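Local coordinates for chitin oligosaccahride binding protein NagB1 (Paenibacillus sp. FPU-7, PDB 7EHP), which binds chitin oligosaccharides, apparently N,N'-diacetylchitobiose and N,N',N''-triacetylchitotriose, as an extracellular solute-binding protein, at residues N284-S289 with K305-E310; K19-I24 with V301-I306. One frame throughout, in Å; residues are numbered along the deposited sequence.

Contact 1 (N284-S289 with K305-E310); sequences NGYGFS and KIMYSE. With NAG (2-acetamido-2-deoxy-beta-D-glucopyranose), chain C.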
ATOM      1  N   ASN A 284      -4.315   0.015   6.094  1.00 15.66           N
ATOM      2  CA  ASN A 284      -5.446  -0.520   5.344  1.00 16.96           C
ATOM      3  C   ASN A 284      -6.079  -1.679   6.096  1.00 17.08           C
ATOM      4  O   ASN A 284      -5.387  -2.622   6.498  1.00 19.10           O
ATOM      5  CB  ASN A 284      -5.021  -0.995   3.950  1.00 14.61           C
ATOM      6  CG  ASN A 284      -6.212  -1.409   3.095  1.00 18.46           C
ATOM      7  OD1 ASN A 284      -6.123  -2.329   2.283  1.00 18.99           O
ATOM      8  ND2 ASN A 284      -7.336  -0.725   3.281  1.00 15.70           N
ATOM      9  N   GLY A 285      -7.389  -1.606   6.271  1.00 19.67           N
ATOM     10  CA  GLY A 285      -8.142  -2.638   6.950  1.00 16.07           C
ATOM     11  C   GLY A 285      -9.607  -2.463   6.637  1.00 18.85           C
ATOM     12  O   GLY A 285      -9.964  -2.337   5.459  1.00 15.92           O
ATOM     13  N   TYR A 286     -10.460  -2.441   7.676  1.00 15.18           N
ATOM     14  CA  TYR A 286     -11.903  -2.331   7.511  1.00 15.48           C
ATOM     15  C   TYR A 286     -12.474  -1.253   8.421  1.00 20.12           C
ATOM     16  O   TYR A 286     -12.007  -1.054   9.549  1.00 18.76           O
ATOM     17  CB  TYR A 286     -12.579  -3.686   7.789  1.00 17.04           C
ATOM     18  CG  TYR A 286     -12.250  -4.630   6.673  1.00 14.23           C
ATOM     19  CD1 TYR A 286     -12.986  -4.616   5.491  1.00 14.62           C
ATOM     20  CD2 TYR A 286     -11.150  -5.467   6.750  1.00 16.53           C
ATOM     21  CE1 TYR A 286     -12.646  -5.453   4.429  1.00 14.80           C
ATOM     22  CE2 TYR A 286     -10.805  -6.310   5.689  1.00 15.68           C
ATOM     23  CZ  TYR A 286     -11.554  -6.297   4.539  1.00 13.79           C
ATOM     24  OH  TYR A 286     -11.200  -7.117   3.479  1.00 16.56           O
ATOM     25  N   GLY A 287     -13.479  -0.544   7.907  1.00 17.63           N
ATOM     26  CA  GLY A 287     -14.260   0.378   8.696  1.00 16.63           C
ATOM     27  C   GLY A 287     -15.694  -0.124   8.751  1.00 19.91           C
ATOM     28  O   GLY A 287     -16.067  -1.084   8.075  1.00 19.17           O
ATOM     29  N   PHE A 288     -16.503   0.547   9.552  1.00 22.20           N
ATOM     30  CA  PHE A 288     -17.861   0.070   9.776  1.00 22.94           C
ATOM     31  C   PHE A 288     -18.819   1.247   9.704  1.00 24.73           C
ATOM     32  O   PHE A 288     -18.530   2.322  10.241  1.00 23.43           O
ATOM     33  CB  PHE A 288     -17.933  -0.675  11.124  1.00 24.31           C
ATOM     34  CG  PHE A 288     -16.976  -1.828  11.191  1.00 20.99           C
ATOM     35  CD1 PHE A 288     -17.343  -3.069  10.701  1.00 19.04           C
ATOM     36  CD2 PHE A 288     -15.682  -1.650  11.659  1.00 18.70           C
ATOM     37  CE1 PHE A 288     -16.463  -4.121  10.707  1.00 18.25           C
ATOM     38  CE2 PHE A 288     -14.790  -2.704  11.667  1.00 19.73           C
ATOM     39  CZ  PHE A 288     -15.182  -3.940  11.186  1.00 20.55           C
ATOM     40  N   SER A 289     -19.937   1.047   9.010  1.00 21.96           N
ATOM     41  CA  SER A 289     -20.910   2.120   8.862  1.00 21.58           C
ATOM     42  C   SER A 289     -21.388   2.621  10.219  1.00 30.46           C
ATOM     43  O   SER A 289     -21.587   1.844  11.164  1.00 27.58           O
ATOM     44  CB  SER A 289     -22.110   1.657   8.044  1.00 24.57           C
ATOM     45  OG  SER A 289     -23.018   2.731   7.850  1.00 29.26           O
ATOM     46  N   LYS A 305     -14.241  -9.909  15.634  1.00 18.20           N
ATOM     47  CA  LYS A 305     -13.725 -10.978  16.481  1.00 19.49           C
ATOM     48  C   LYS A 305     -13.008 -12.040  15.659  1.00 21.93           C
ATOM     49  O   LYS A 305     -11.993 -12.592  16.095  1.00 22.46           O
ATOM     50  CB  LYS A 305     -14.868 -11.598  17.290  1.00 21.67           C
ATOM     51  CG  LYS A 305     -14.376 -12.525  18.376  1.00 31.37           C
ATOM     52  CD  LYS A 305     -15.481 -12.880  19.346  1.00 32.29           C
ATOM     53  CE  LYS A 305     -15.096 -14.126  20.131  1.00 29.48           C
ATOM     54  NZ  LYS A 305     -16.223 -14.681  20.920  1.00 24.20           N
ATOM     55  N   ILE A 306     -13.507 -12.328  14.457  1.00 21.02           N
ATOM     56  CA  ILE A 306     -12.891 -13.371  13.645  1.00 19.71           C
ATOM     57  C   ILE A 306     -11.689 -12.823  12.869  1.00 22.58           C
ATOM     58  O   ILE A 306     -10.586 -13.383  12.929  1.00 18.98           O
ATOM     59  CB  ILE A 306     -13.948 -14.000  12.714  1.00 23.35           C
ATOM     60  CG1 ILE A 306     -15.074 -14.611  13.557  1.00 20.04           C
ATOM     61  CG2 ILE A 306     -13.332 -15.062  11.820  1.00 20.47           C
ATOM     62  CD1 ILE A 306     -16.446 -14.602  12.886  1.00 22.52           C
ATOM     63  N   MET A 307     -11.868 -11.714  12.144  1.00 19.19           N
ATOM     64  CA  MET A 307     -10.772 -11.198  11.314  1.00 19.73           C
ATOM     65  C   MET A 307      -9.569 -10.794  12.162  1.00 17.38           C
ATOM     66  O   MET A 307      -8.421 -11.120  11.836  1.00 16.89           O
ATOM     67  CB  MET A 307     -11.261 -10.012  10.479  1.00 18.28           C
ATOM     68  CG  MET A 307     -10.169  -9.270   9.676  1.00 14.30           C
ATOM     69  SD  MET A 307      -9.375 -10.305   8.425  1.00 21.06           S
ATOM     70  CE  MET A 307     -10.390  -9.971   6.993  1.00 16.28           C
ATOM     71  N   TYR A 308      -9.811 -10.093  13.260  1.00 21.42           N
ATOM     72  CA  TYR A 308      -8.732  -9.545  14.072  1.00 20.47           C
ATOM     73  C   TYR A 308      -8.416 -10.515  15.208  1.00 25.18           C
ATOM     74  O   TYR A 308      -8.587 -10.239  16.393  1.00 23.35           O
ATOM     75  CB  TYR A 308      -9.107  -8.159  14.568  1.00 17.93           C
ATOM     76  CG  TYR A 308      -9.384  -7.224  13.422  1.00 17.99           C
ATOM     77  CD1 TYR A 308      -8.337  -6.634  12.726  1.00 16.77           C
ATOM     78  CD2 TYR A 308     -10.691  -6.937  13.030  1.00 17.37           C
ATOM     79  CE1 TYR A 308      -8.577  -5.792  11.654  1.00 15.83           C
ATOM     80  CE2 TYR A 308     -10.943  -6.095  11.961  1.00 17.10           C
ATOM     81  CZ  TYR A 308      -9.879  -5.520  11.282  1.00 17.66           C
ATOM     82  OH  TYR A 308     -10.109  -4.671  10.230  1.00 19.01           O
ATOM     83  N   SER A 309      -7.926 -11.675  14.803  1.00 21.38           N
ATOM     84  CA  SER A 309      -7.572 -12.746  15.710  1.00 22.01           C
ATOM     85  C   SER A 309      -6.211 -13.274  15.301  1.00 21.64           C
ATOM     86  O   SER A 309      -5.782 -13.119  14.154  1.00 21.90           O
ATOM     87  CB  SER A 309      -8.596 -13.892  15.663  1.00 22.50           C
ATOM     88  OG  SER A 309      -8.465 -14.584  14.419  1.00 20.61           O
ATOM     89  N   GLU A 310      -5.543 -13.930  16.244  1.00 16.23           N
ATOM     90  CA  GLU A 310      -4.250 -14.493  15.912  1.00 25.02           C
ATOM     91  C   GLU A 310      -4.383 -15.597  14.878  1.00 23.64           C
ATOM     92  O   GLU A 310      -3.486 -15.760  14.031  1.00 19.01           O
ATOM     93  CB  GLU A 310      -3.538 -14.948  17.190  1.00 30.86           C
ATOM     94  CG  GLU A 310      -2.253 -15.711  16.946  1.00 38.89           C
ATOM     95  CD  GLU A 310      -1.300 -15.657  18.125  1.00 41.72           C
ATOM     96  OE1 GLU A 310      -1.497 -14.794  19.014  1.00 39.03           O
ATOM     97  OE2 GLU A 310      -0.354 -16.475  18.147  1.00 46.91           O
TER
HETATM   98  C1  NAG C   1      -4.119  -4.549  -0.584  1.00 17.58           C
HETATM   99  C2  NAG C   1      -3.386  -3.819   0.540  1.00 17.48           C
HETATM  100  C3  NAG C   1      -3.305  -2.324   0.230  1.00 17.33           C
HETATM  101  C4  NAG C   1      -2.822  -2.062  -1.200  1.00 14.46           C
HETATM  102  C5  NAG C   1      -3.527  -2.989  -2.201  1.00 18.25           C
HETATM  103  C6  NAG C   1      -3.023  -2.901  -3.626  1.00 20.80           C
HETATM  104  C7  NAG C   1      -3.788  -5.092   2.611  1.00 15.67           C
HETATM  105  C8  NAG C   1      -4.522  -5.117   3.920  1.00 14.79           C
HETATM  106  N2  NAG C   1      -4.029  -4.035   1.828  1.00 15.09           N
HETATM  107  O1  NAG C   1      -4.226  -5.895  -0.276  1.00 33.12           O
HETATM  108  O3  NAG C   1      -2.458  -1.701   1.194  1.00 15.87           O
HETATM  109  O4  NAG C   1      -3.241  -0.747  -1.549  1.00 14.48           O
HETATM  110  O5  NAG C   1      -3.421  -4.360  -1.796  1.00 17.31           O
HETATM  111  O6  NAG C   1      -3.936  -3.549  -4.510  1.00 16.44           O
HETATM  112  O7  NAG C   1      -3.023  -5.996   2.277  1.00 17.72           O

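Contact 2 (K19-I24 with V301-I306); sequences KMLEDI and VEFIKI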
ATOM      1  N   LYS A  19     -10.913 -16.302  -0.242  1.00 14.97           N
ATOM      2  CA  LYS A  19     -11.371 -17.508   0.435  1.00 16.70           C
ATOM      3  C   LYS A  19     -11.380 -17.323   1.950  1.00 19.01           C
ATOM      4  O   LYS A  19     -12.295 -17.808   2.631  1.00 23.24           O
ATOM      5  CB  LYS A  19     -10.496 -18.693   0.026  1.00 22.17           C
ATOM      6  CG  LYS A  19     -10.879 -20.008   0.684  1.00 22.93           C
ATOM      7  CD  LYS A  19     -12.342 -20.361   0.432  1.00 26.79           C
ATOM      8  CE  LYS A  19     -12.570 -21.863   0.625  1.00 31.35           C
ATOM      9  NZ  LYS A  19     -12.531 -22.199   2.076  1.00 31.01           N
ATOM     10  N   MET A  20     -10.395 -16.594   2.496  1.00 19.21           N
ATOM     11  CA  MET A  20     -10.414 -16.305   3.930  1.00 18.15           C
ATOM     12  C   MET A  20     -11.599 -15.416   4.281  1.00 20.44           C
ATOM     13  O   MET A  20     -12.285 -15.650   5.284  1.00 16.50           O
ATOM     14  CB  MET A  20      -9.098 -15.663   4.382  1.00 18.07           C
ATOM     15  CG  MET A  20      -8.888 -15.644   5.898  1.00 20.33           C
ATOM     16  SD  MET A  20      -7.295 -14.983   6.496  1.00 20.33           S
ATOM     17  CE  MET A  20      -7.727 -13.260   6.781  1.00 13.63           C
ATOM     18  N   LEU A  21     -11.879 -14.405   3.449  1.00 18.67           N
ATOM     19  CA  LEU A  21     -13.066 -13.581   3.673  1.00 18.13           C
ATOM     20  C   LEU A  21     -14.337 -14.423   3.647  1.00 18.97           C
ATOM     21  O   LEU A  21     -15.249 -14.207   4.451  1.00 20.14           O
ATOM     22  CB  LEU A  21     -13.144 -12.469   2.620  1.00 14.06           C
ATOM     23  CG  LEU A  21     -12.277 -11.247   2.932  1.00 16.83           C
ATOM     24  CD1 LEU A  21     -12.090 -10.354   1.701  1.00 16.77           C
ATOM     25  CD2 LEU A  21     -12.848 -10.441   4.097  1.00 14.65           C
ATOM     26  N   GLU A  22     -14.419 -15.389   2.726  1.00 20.11           N
ATOM     27  CA  GLU A  22     -15.594 -16.255   2.659  1.00 20.93           C
ATOM     28  C   GLU A  22     -15.707 -17.143   3.895  1.00 24.46           C
ATOM     29  O   GLU A  22     -16.823 -17.433   4.356  1.00 19.58           O
ATOM     30  CB  GLU A  22     -15.546 -17.111   1.392  1.00 17.93           C
ATOM     31  CG  GLU A  22     -15.696 -16.294   0.107  1.00 18.78           C
ATOM     32  CD  GLU A  22     -15.297 -17.053  -1.138  1.00 21.43           C
ATOM     33  OE1 GLU A  22     -14.991 -18.267  -1.028  1.00 20.31           O
ATOM     34  OE2 GLU A  22     -15.299 -16.436  -2.236  1.00 20.74           O
ATOM     35  N   ASP A  23     -14.572 -17.625   4.418  1.00 17.54           N
ATOM     36  CA  ASP A  23     -14.609 -18.377   5.674  1.00 21.46           C
ATOM     37  C   ASP A  23     -15.117 -17.500   6.805  1.00 19.10           C
ATOM     38  O   ASP A  23     -15.982 -17.912   7.593  1.00 19.21           O
ATOM     39  CB  ASP A  23     -13.224 -18.935   6.019  1.00 24.79           C
ATOM     40  CG  ASP A  23     -12.796 -20.054   5.091  1.00 25.79           C
ATOM     41  OD1 ASP A  23     -13.602 -20.444   4.227  1.00 35.76           O
ATOM     42  OD2 ASP A  23     -11.650 -20.548   5.223  1.00 30.31           O
ATOM     43  N   ILE A  24     -14.589 -16.272   6.897  1.00 17.80           N
ATOM     44  CA  ILE A  24     -15.055 -15.335   7.917  1.00 20.67           C
ATOM     45  C   ILE A  24     -16.559 -15.090   7.762  1.00 16.82           C
ATOM     46  O   ILE A  24     -17.301 -15.043   8.753  1.00 16.87           O
ATOM     47  CB  ILE A  24     -14.229 -14.027   7.862  1.00 14.63           C
ATOM     48  CG1 ILE A  24     -12.784 -14.281   8.324  1.00 18.16           C
ATOM     49  CG2 ILE A  24     -14.877 -12.949   8.736  1.00 14.73           C
ATOM     50  CD1 ILE A  24     -11.800 -13.106   8.096  1.00 19.52           C
ATOM     51  N   VAL A 301     -19.463  -6.939  14.906  1.00 23.01           N
ATOM     52  CA  VAL A 301     -18.693  -7.410  16.057  1.00 19.27           C
ATOM     53  C   VAL A 301     -18.107  -8.789  15.778  1.00 18.75           C
ATOM     54  O   VAL A 301     -16.937  -9.066  16.085  1.00 20.31           O
ATOM     55  CB  VAL A 301     -19.572  -7.434  17.323  1.00 21.52           C
ATOM     56  CG1 VAL A 301     -18.859  -8.208  18.431  1.00 19.38           C
ATOM     57  CG2 VAL A 301     -19.918  -6.032  17.774  1.00 23.26           C
ATOM     58  N   GLU A 302     -18.926  -9.688  15.232  1.00 20.31           N
ATOM     59  CA  GLU A 302     -18.427 -11.007  14.847  1.00 18.74           C
ATOM     60  C   GLU A 302     -17.307 -10.892  13.821  1.00 17.92           C
ATOM     61  O   GLU A 302     -16.289 -11.590  13.913  1.00 19.98           O
ATOM     62  CB  GLU A 302     -19.564 -11.857  14.293  1.00 15.21           C
ATOM     63  CG  GLU A 302     -20.488 -12.446  15.336  1.00 30.33           C
ATOM     64  CD  GLU A 302     -19.732 -13.135  16.467  1.00 37.23           C
ATOM     65  OE1 GLU A 302     -18.896 -14.024  16.177  1.00 35.52           O
ATOM     66  OE2 GLU A 302     -19.998 -12.804  17.650  1.00 39.70           O
ATOM     67  N   PHE A 303     -17.480 -10.023  12.828  1.00 15.00           N
ATOM     68  CA  PHE A 303     -16.416  -9.845  11.841  1.00 15.79           C
ATOM     69  C   PHE A 303     -15.119  -9.431  12.524  1.00 15.55           C
ATOM     70  O   PHE A 303     -14.049  -9.998  12.263  1.00 19.49           O
ATOM     71  CB  PHE A 303     -16.816  -8.808  10.792  1.00 16.64           C
ATOM     72  CG  PHE A 303     -15.707  -8.493   9.819  1.00 16.55           C
ATOM     73  CD1 PHE A 303     -15.519  -9.294   8.704  1.00 11.68           C
ATOM     74  CD2 PHE A 303     -14.817  -7.429  10.058  1.00 15.96           C
ATOM     75  CE1 PHE A 303     -14.475  -9.026   7.793  1.00 17.02           C
ATOM     76  CE2 PHE A 303     -13.760  -7.164   9.168  1.00 16.37           C
ATOM     77  CZ  PHE A 303     -13.604  -7.971   8.031  1.00 13.69           C
ATOM     78  N   ILE A 304     -15.204  -8.451  13.419  1.00 16.29           N
ATOM     79  CA  ILE A 304     -14.014  -8.001  14.138  1.00 20.15           C
ATOM     80  C   ILE A 304     -13.404  -9.146  14.933  1.00 20.31           C
ATOM     81  O   ILE A 304     -12.185  -9.368  14.901  1.00 17.38           O
ATOM     82  CB  ILE A 304     -14.372  -6.807  15.036  1.00 16.15           C
ATOM     83  CG1 ILE A 304     -14.696  -5.594  14.169  1.00 19.72           C
ATOM     84  CG2 ILE A 304     -13.230  -6.504  15.992  1.00 17.84           C
ATOM     85  CD1 ILE A 304     -15.223  -4.419  14.954  1.00 23.26           C
ATOM     86  N   LYS A 305     -14.241  -9.909  15.634  1.00 18.20           N
ATOM     87  CA  LYS A 305     -13.725 -10.978  16.481  1.00 19.49           C
ATOM     88  C   LYS A 305     -13.008 -12.040  15.659  1.00 21.93           C
ATOM     89  O   LYS A 305     -11.993 -12.592  16.095  1.00 22.46           O
ATOM     90  CB  LYS A 305     -14.868 -11.598  17.290  1.00 21.67           C
ATOM     91  CG  LYS A 305     -14.376 -12.525  18.376  1.00 31.37           C
ATOM     92  CD  LYS A 305     -15.481 -12.880  19.346  1.00 32.29           C
ATOM     93  CE  LYS A 305     -15.096 -14.126  20.131  1.00 29.48           C
ATOM     94  NZ  LYS A 305     -16.223 -14.681  20.920  1.00 24.20           N
ATOM     95  N   ILE A 306     -13.507 -12.328  14.457  1.00 21.02           N
ATOM     96  CA  ILE A 306     -12.891 -13.371  13.645  1.00 19.71           C
ATOM     97  C   ILE A 306     -11.689 -12.823  12.869  1.00 22.58           C
ATOM     98  O   ILE A 306     -10.586 -13.383  12.929  1.00 18.98           O
ATOM     99  CB  ILE A 306     -13.948 -14.000  12.714  1.00 23.35           C
ATOM    100  CG1 ILE A 306     -15.074 -14.611  13.557  1.00 20.04           C
ATOM    101  CG2 ILE A 306     -13.332 -15.062  11.820  1.00 20.47           C
ATOM    102  CD1 ILE A 306     -16.446 -14.602  12.886  1.00 22.52           C
TER

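Contact 1 (N284-S289 with K305-E310)
The acetamido nitrogen N2 of the N-acetylglucosamine donates a nearly straight hydrogen bond (163°) to Asn284 OD1 at 2.7 Å. With CG anti to the backbone N (chi1 -173°), the carboxamide presents this oxygen to the sugar while ND2 bonds to Leu67 O and Asp66 OD1, which fixes its rotation. A leucine here would probably leave the acetamido N-H without its acceptor and those two oxygens without their donor. The strand carrying Asn284, 277-288, pairs with 64-68 and 109-125 in the central sheet of the solute-binding protein fold, and the end of helix 294-307 packs on it farther along the strand from the sugar. Tyr308 reaches across with its hydroxyl, which lies in the plane of the Tyr286 ring at its edge; Tyr308 OH is 3.6 Å from Tyr286 CB, and its hydrogen bond goes to Leu113 O. Met307, bent at chi2 and chi3, sets CG over the centre of the Tyr308 ring, 3.9 Å above its plane, and brings CE to 3.9 Å from Tyr286 CE2, crossing that side chain at about a right angle. Behind them, Ser309 OG donates to Ile306 O (2.9 Å) and accepts from Met312 N, as N-cap of helix 310-320.

Contact 2 (K19-I24 with V301-I306)
Ile24 is the bump that sits against Phe303 and Ile306, on one face of helix 294-307. With chi1 at -69°, CG1 lies beside the backbone N and the CG2 methyl anti to it; CG2 enters the hollow between Phe303 and Ile306, one turn apart on their helix, and lies 3.7 Å from Phe303 CD1 and 4.0 Å from Ile306 CG2. The other branch does the tighter work against the isoleucine, with Ile24 CG1 meeting Ile306 CG2 at 3.6 Å, the two isoleucines lying alongside with their side chains running opposite ways. Here the backbones come nearest, at 6.4 Å between the CA atoms of Ile24 and Ile306.

The reverse fit is made by Phe303. Its ring swings out on a bond anti to the backbone N (chi1 175°) and pushes CD1 and CE1 toward the hollow between Leu21 and Ile24, again residues one turn apart. Leu21 CD2 stands at the ring edge, near its plane, though loosely, 4.3 Å from Phe303 CE1. The axes of the two short segments stay 11.0 Å apart and cross at 127°, closer to antiparallel than to parallel, and apolar side chains fill the space between them.

The Lys19-Asp23 pair lies on another flank of helix 15-31. Lys19 NZ forms a salt bridge of 3.0 Å with Asp23 OD1, on the syn lone pair of that oxygen, while Asp23 OD2 pairs with Arg315 of helix 310-320. Leu21 and Phe303 instead both meet Tyr286 of the sheet, the phenylalanine in an edge-to-face ring pair. Two helices from distant parts of the sequence, packed against one another and against the same strand, fit the layered alpha/beta lobe typical of bacterial solute-binding proteins.

In the fold
Contacts 1 and 2 share Lys305 and Ile306 on helix 294-307, and their centres lie about 8 Å apart. They merge into one apolar layer between strand 277-288 and the two helices: Phe288 CZ touches Ile304 CG1 at 3.4 Å, Met307 CE touches Ile24 CD1 at 3.6 Å, and Tyr286 CD2 touches Phe303 CZ at 3.7 Å. Contact 1 reaches the glycan pocket directly through Asn284. Contact 2 stands behind it, with the Leu21 side chain about 9 Å from a bound N-acetylglucosamine. Helix 15-31 also reaches the pocket: its Arg17, together with Asp44, is hydrogen-bonded to the sugar held by Asn284.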